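Local coordinates for Sqt1 (Chaetomium thermophilum, PDB 4ZOY), which is a WD40-repeat chaperone of ribosome biogenesis that probably captures a nascent ribosomal protein during its translation, at residues V168-A173 with P179-Q184. Sequence-based numbering, arbitrary orientation.
Sequences VFTLDA and PVQIVQ
Val168 faces two successive residues of 179-184, a classic beta bulge: its O accepts from Val183 N at 2.8 Å and, more distantly, from Gln184 N at 3.3 Å, while its own N donates almost straight (173°) to Gln184 O. Beyond the bulge, Thr170 and Gln181 form a hydrogen-bonded antiparallel pair, and Asp172 N reaches Pro179 O at 3.0 Å as the strands give way to the hairpin loop.

The larger apolar group lies on the side of Phe169 and Leu171. With CG anti to the carbonyl carbon (chi1 -59°), Phe169 CD1 meets Val180 CG1 at 3.5 Å and CE1 meets Ile182 CG1 at 3.8 Å; Val180 crosses the phenylalanine side chain, whereas Ile182 runs alongside it. Leu171 CD2 lies beside Val180 CG2. An alanine at Phe169 would probably leave Val180 and Ile182 without their ring partner and open a gap toward Met114.

The opposite face is mixed. Val168 CG1 packs on Val183 CB at 3.9 Å. Val183 CG2 makes a carbon-oxygen van der Waals contact with Thr170 OG1, whose hydroxyl is hydrogen-bonded to Thr156. A water donates to Asp172 OD2 at 2.6 Å and only weakly to Gln181 OE1.

In these two outer strands of one WD40 blade, backbone bonds set the edge strand's register, buried Phe169 and Leu171 pack on the preceding blade, and Asp172 and Gln181 remain exposed.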
loop_
_atom_site.group_PDB
_atom_site.type_symbol
_atom_site.label_atom_id
_atom_site.label_comp_id
_atom_site.label_asym_id
_atom_site.label_seq_id
_atom_site.Cartn_x
_atom_site.Cartn_y
_atom_site.Cartn_z
ATOM N N VAL A 168 -1.222 14.124 9.143
ATOM C CA VAL A 168 -2.572 13.597 9.083
ATOM C C VAL A 168 -3.533 14.747 8.808
ATOM O O VAL A 168 -3.539 15.731 9.544
ATOM C CB VAL A 168 -2.964 12.872 10.394
ATOM C CG1 VAL A 168 -4.372 12.322 10.287
ATOM C CG2 VAL A 168 -1.957 11.754 10.704
ATOM N N PHE A 169 -4.311 14.627 7.735
ATOM C CA PHE A 169 -5.240 15.675 7.325
ATOM C C PHE A 169 -6.652 15.154 7.354
ATOM O O PHE A 169 -6.890 13.979 7.056
ATOM C CB PHE A 169 -4.958 16.168 5.897
ATOM C CG PHE A 169 -3.593 16.725 5.692
ATOM C CD1 PHE A 169 -3.317 18.050 6.003
ATOM C CD2 PHE A 169 -2.575 15.938 5.153
ATOM C CE1 PHE A 169 -2.044 18.582 5.798
ATOM C CE2 PHE A 169 -1.312 16.460 4.947
ATOM C CZ PHE A 169 -1.037 17.788 5.270
ATOM N N THR A 170 -7.604 16.035 7.656
ATOM C CA THR A 170 -9.001 15.679 7.482
ATOM C C THR A 170 -9.633 16.626 6.465
ATOM O O THR A 170 -9.405 17.832 6.505
ATOM C CB THR A 170 -9.756 15.690 8.823
ATOM O OG1 THR A 170 -9.284 14.588 9.609
ATOM C CG2 THR A 170 -11.237 15.506 8.599
ATOM N N LEU A 171 -10.382 16.041 5.535
ATOM C CA LEU A 171 -10.971 16.769 4.417
ATOM C C LEU A 171 -12.419 17.050 4.786
ATOM O O LEU A 171 -13.274 16.171 4.725
ATOM C CB LEU A 171 -10.835 15.953 3.119
ATOM C CG LEU A 171 -9.377 15.530 2.872
ATOM C CD1 LEU A 171 -9.204 14.812 1.537
ATOM C CD2 LEU A 171 -8.410 16.708 2.963
ATOM N N ASP A 172 -12.665 18.282 5.222
ATOM C CA ASP A 172 -13.940 18.652 5.828
ATOM C C ASP A 172 -14.203 20.147 5.677
ATOM O O ASP A 172 -13.320 20.973 5.929
ATOM C CB ASP A 172 -13.950 18.241 7.310
ATOM C CG ASP A 172 -15.250 18.592 8.030
ATOM O OD1 ASP A 172 -16.163 19.204 7.426
ATOM O OD2 ASP A 172 -15.361 18.226 9.220
ATOM N N ALA A 173 -15.421 20.467 5.241
ATOM C CA ALA A 173 -15.991 21.815 5.319
ATOM C C ALA A 173 -15.351 22.827 4.382
ATOM O O ALA A 173 -15.807 23.971 4.311
ATOM C CB ALA A 173 -15.916 22.322 6.741
ATOM N N PRO A 179 -10.784 23.797 3.492
ATOM C CA PRO A 179 -11.300 22.425 3.441
ATOM C C PRO A 179 -10.286 21.398 3.941
ATOM O O PRO A 179 -10.647 20.250 4.164
ATOM C CB PRO A 179 -11.584 22.221 1.953
ATOM C CG PRO A 179 -10.576 23.064 1.281
ATOM C CD PRO A 179 -10.396 24.279 2.153
ATOM N N VAL A 180 -9.038 21.806 4.124
ATOM C CA VAL A 180 -8.030 20.876 4.626
ATOM C C VAL A 180 -7.592 21.232 6.064
ATOM O O VAL A 180 -6.809 22.152 6.271
ATOM C CB VAL A 180 -6.800 20.831 3.697
ATOM C CG1 VAL A 180 -5.785 19.834 4.224
ATOM C CG2 VAL A 180 -7.187 20.495 2.256
ATOM N N GLN A 181 -8.134 20.498 7.041
ATOM C CA GLN A 181 -7.652 20.410 8.441
ATOM C C GLN A 181 -6.380 19.628 8.617
ATOM O O GLN A 181 -6.264 18.498 8.146
ATOM C CB GLN A 181 -8.711 19.744 9.332
ATOM C CG GLN A 181 -9.746 20.615 9.776
ATOM C CD GLN A 181 -10.990 19.818 10.115
ATOM O OE1 GLN A 181 -11.492 18.961 9.266
ATOM N NE2 GLN A 181 -11.512 20.054 11.330
ATOM N N ILE A 182 -5.480 20.183 9.404
ATOM C CA ILE A 182 -4.348 19.428 9.878
ATOM C C ILE A 182 -4.641 18.803 11.246
ATOM O O ILE A 182 -4.776 19.516 12.247
ATOM C CB ILE A 182 -3.132 20.313 9.973
ATOM C CG1 ILE A 182 -2.876 20.988 8.625
ATOM C CG2 ILE A 182 -1.947 19.516 10.446
ATOM C CD1 ILE A 182 -1.625 21.816 8.630
ATOM N N VAL A 183 -4.747 17.476 11.297
ATOM C CA VAL A 183 -4.975 16.770 12.562
ATOM C C VAL A 183 -3.675 16.600 13.344
ATOM O O VAL A 183 -3.629 16.826 14.560
ATOM C CB VAL A 183 -5.606 15.403 12.306
ATOM C CG1 VAL A 183 -5.858 14.662 13.619
ATOM C CG2 VAL A 183 -6.895 15.562 11.514
ATOM N N GLN A 184 -2.621 16.186 12.642
ATOM C CA GLN A 184 -1.295 16.011 13.228
ATOM C C GLN A 184 -0.201 16.323 12.231
ATOM O O GLN A 184 -0.379 16.138 11.026
ATOM C CB GLN A 184 -1.081 14.571 13.717
ATOM C CG GLN A 184 -2.069 14.056 14.723
ATOM C CD GLN A 184 -1.826 14.568 16.127
ATOM O OE1 GLN A 184 -0.879 15.310 16.384
ATOM N NE2 GLN A 184 -2.679 14.150 17.053
HETATM O O HOH W 1 -13.797 17.271 11.099
#